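Local coordinates for putative thiosugar synthase (Amycolatopsis orientalis, PDB 4N6F), which probably builds a carbon-sulphur bond in 2-thiosugar biosynthesis, using sulphur delivered by a carrier protein, on a TIM-barrel scaffold related to thiazole synthase, at residues L43-A48 and M229-R234. Numbering follows the deposited sequence.
Sequences LNAAGA and MAAAMR
Ala45 and Ala46, in the last turn of helix 36-46, lie against Ala230 and Ala231 of helix 226-245, and the two backbones come so close that the CA atoms of Ala46 and Ala230 are 4.5 Å apart. Such an approach demands small residues, and alanine supplies them from both helices. The Ala230 methyl points at the neighbouring helix and sits beside two methyls at once, its CB 4.0 Å from Ala45 CB and 4.1 Å from Ala46 CB. Backbone joins in as well: Ala231 CA directs a C-H at Ala45 O, 3.4 Å away, with 145° at the hydrogen.

Above this apolar patch Arg234 reaches across the end of helix 36-46. Its CG stands anti to the backbone N (chi1 -159°), which sends the chain over the last turn, where Arg234 CG packs 3.1 Å from Ala46 O; bends at chi2 and chi3 then turn the guanidinium across Gly47. That residue closes the helix in a Schellman motif with positive phi (71°), a conformation glycine adopts readily. Having no side chain, it lets the guanidinium lie flat on it: Gly47 CA sits over the centre of one face, 3.7 Å from Arg234 CZ. Water 1, at the edge of the guanidinium and in its plane, accepts from Arg234 NE and donates to Ala45 O at 2.7 Å.

The contact sets the first long helix of the TIM barrel beside the last, where the two ends of the barrel chain come together, with Ala46 also resting on Ile26 and Val28 of strand 26-28. The methyls pack closely, while Arg234, the water and the last-turn carbonyls carry the polar side; the arginine's positive charge is probably favoured by these oxygens at the helix C-terminus, one of which it reaches through the water.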
ATOM      1  N   LEU A  43      12.079   7.487 -13.736  1.00 29.39           N
ATOM      2  CA  LEU A  43      13.184   6.836 -13.027  1.00 29.44           C
ATOM      3  C   LEU A  43      13.583   7.609 -11.763  1.00 29.42           C
ATOM      4  O   LEU A  43      13.870   6.989 -10.736  1.00 27.90           O
ATOM      5  CB  LEU A  43      14.394   6.610 -13.937  1.00 28.67           C
ATOM      6  CG  LEU A  43      14.227   5.552 -15.040  1.00 29.21           C
ATOM      7  CD1 LEU A  43      15.471   5.487 -15.918  1.00 29.44           C
ATOM      8  CD2 LEU A  43      13.927   4.170 -14.487  1.00 29.42           C
ATOM      9  N   ASN A  44      13.583   8.942 -11.833  1.00 28.81           N
ATOM     10  CA  ASN A  44      13.835   9.774 -10.647  1.00 29.27           C
ATOM     11  C   ASN A  44      12.768   9.588  -9.578  1.00 27.53           C
ATOM     12  O   ASN A  44      13.088   9.263  -8.443  1.00 26.58           O
ATOM     13  CB  ASN A  44      13.935  11.272 -11.002  1.00 30.64           C
ATOM     14  CG  ASN A  44      15.296  11.658 -11.563  1.00 33.59           C
ATOM     15  OD1 ASN A  44      16.320  11.059 -11.226  1.00 34.72           O
ATOM     16  ND2 ASN A  44      15.314  12.681 -12.413  1.00 35.30           N
ATOM     17  N   ALA A  45      11.505   9.789  -9.942  1.00 25.84           N
ATOM     18  CA  ALA A  45      10.412   9.739  -8.960  1.00 26.16           C
ATOM     19  C   ALA A  45      10.126   8.333  -8.404  1.00 26.51           C
ATOM     20  O   ALA A  45       9.691   8.199  -7.268  1.00 26.76           O
ATOM     21  CB  ALA A  45       9.144  10.334  -9.544  1.00 26.15           C
ATOM     22  N   ALA A  46      10.351   7.292  -9.202  1.00 26.53           N
ATOM     23  CA  ALA A  46      10.282   5.916  -8.692  1.00 27.06           C
ATOM     24  C   ALA A  46      11.442   5.545  -7.740  1.00 27.00           C
ATOM     25  O   ALA A  46      11.338   4.569  -7.002  1.00 26.38           O
ATOM     26  CB  ALA A  46      10.224   4.927  -9.846  1.00 26.27           C
ATOM     27  N   GLY A  47      12.534   6.315  -7.755  1.00 27.34           N
ATOM     28  CA  GLY A  47      13.715   6.008  -6.931  1.00 26.58           C
ATOM     29  C   GLY A  47      14.456   4.789  -7.458  1.00 26.93           C
ATOM     30  O   GLY A  47      15.145   4.094  -6.711  1.00 27.60           O
ATOM     31  N   ALA A  48      14.304   4.544  -8.752  1.00 25.31           N
ATOM     32  CA  ALA A  48      14.877   3.388  -9.427  1.00 25.92           C
ATOM     33  C   ALA A  48      16.404   3.382  -9.460  1.00 25.29           C
ATOM     34  O   ALA A  48      17.033   4.433  -9.540  1.00 25.50           O
ATOM     35  CB  ALA A  48      14.349   3.337 -10.854  1.00 25.33           C
ATOM     36  N   MET A 229       2.417   8.870  -9.606  1.00 28.01           N
ATOM     37  CA  MET A 229       2.201   7.433  -9.433  1.00 27.66           C
ATOM     38  C   MET A 229       3.527   6.716  -9.196  1.00 26.54           C
ATOM     39  O   MET A 229       3.601   5.831  -8.361  1.00 27.14           O
ATOM     40  CB  MET A 229       1.476   6.808 -10.628  1.00 27.00           C
ATOM     41  CG  MET A 229       1.217   5.308 -10.482  1.00 26.68           C
ATOM     42  SD  MET A 229       0.227   4.882  -9.042  1.00 28.34           S
ATOM     43  CE  MET A 229      -1.437   5.058  -9.684  1.00 27.43           C
ATOM     44  N   ALA A 230       4.561   7.108  -9.931  1.00 26.30           N
ATOM     45  CA  ALA A 230       5.905   6.604  -9.697  1.00 25.86           C
ATOM     46  C   ALA A 230       6.324   6.882  -8.253  1.00 26.64           C
ATOM     47  O   ALA A 230       6.794   5.972  -7.561  1.00 25.36           O
ATOM     48  CB  ALA A 230       6.886   7.222 -10.668  1.00 25.47           C
ATOM     49  N   ALA A 231       6.098   8.117  -7.790  1.00 26.10           N
ATOM     50  CA  ALA A 231       6.415   8.496  -6.407  1.00 25.70           C
ATOM     51  C   ALA A 231       5.600   7.693  -5.410  1.00 25.78           C
ATOM     52  O   ALA A 231       6.127   7.226  -4.398  1.00 25.17           O
ATOM     53  CB  ALA A 231       6.202   9.990  -6.176  1.00 25.11           C
ATOM     54  N   ALA A 232       4.314   7.544  -5.699  1.00 25.74           N
ATOM     55  CA  ALA A 232       3.419   6.781  -4.850  1.00 26.42           C
ATOM     56  C   ALA A 232       3.851   5.324  -4.734  1.00 26.58           C
ATOM     57  O   ALA A 232       3.750   4.723  -3.673  1.00 26.65           O
ATOM     58  CB  ALA A 232       2.004   6.850  -5.395  1.00 27.18           C
ATOM     59  N   MET A 233       4.315   4.758  -5.838  1.00 28.14           N
ATOM     60  CA  MET A 233       4.754   3.375  -5.862  1.00 28.49           C
ATOM     61  C   MET A 233       6.053   3.145  -5.074  1.00 28.06           C
ATOM     62  O   MET A 233       6.189   2.116  -4.406  1.00 25.41           O
ATOM     63  CB  MET A 233       4.881   2.898  -7.302  1.00 28.79           C
ATOM     64  CG  MET A 233       3.520   2.567  -7.881  1.00 29.90           C
ATOM     65  SD  MET A 233       3.630   2.020  -9.577  1.00 31.82           S
ATOM     66  CE  MET A 233       1.946   1.453  -9.801  1.00 30.30           C
ATOM     67  N   ARG A 234       6.990   4.094  -5.147  1.00 27.56           N
ATOM     68  CA  ARG A 234       8.196   4.039  -4.318  1.00 29.13           C
ATOM     69  C   ARG A 234       7.801   3.933  -2.853  1.00 28.33           C
ATOM     70  O   ARG A 234       8.309   3.087  -2.114  1.00 26.18           O
ATOM     71  CB  ARG A 234       9.082   5.278  -4.509  1.00 32.03           C
ATOM     72  CG  ARG A 234      10.523   5.042  -4.082  1.00 36.63           C
ATOM     73  CD  ARG A 234      11.105   6.102  -3.165  1.00 40.33           C
ATOM     74  NE  ARG A 234      11.527   7.307  -3.866  1.00 42.89           N
ATOM     75  CZ  ARG A 234      12.758   7.832  -3.863  1.00 46.58           C
ATOM     76  NH1 ARG A 234      13.768   7.263  -3.211  1.00 47.43           N
ATOM     77  NH2 ARG A 234      12.983   8.953  -4.542  1.00 47.29           N
TER
HETATM   78  O   HOH W   1      10.064   9.735  -5.087  1.00 33.56           O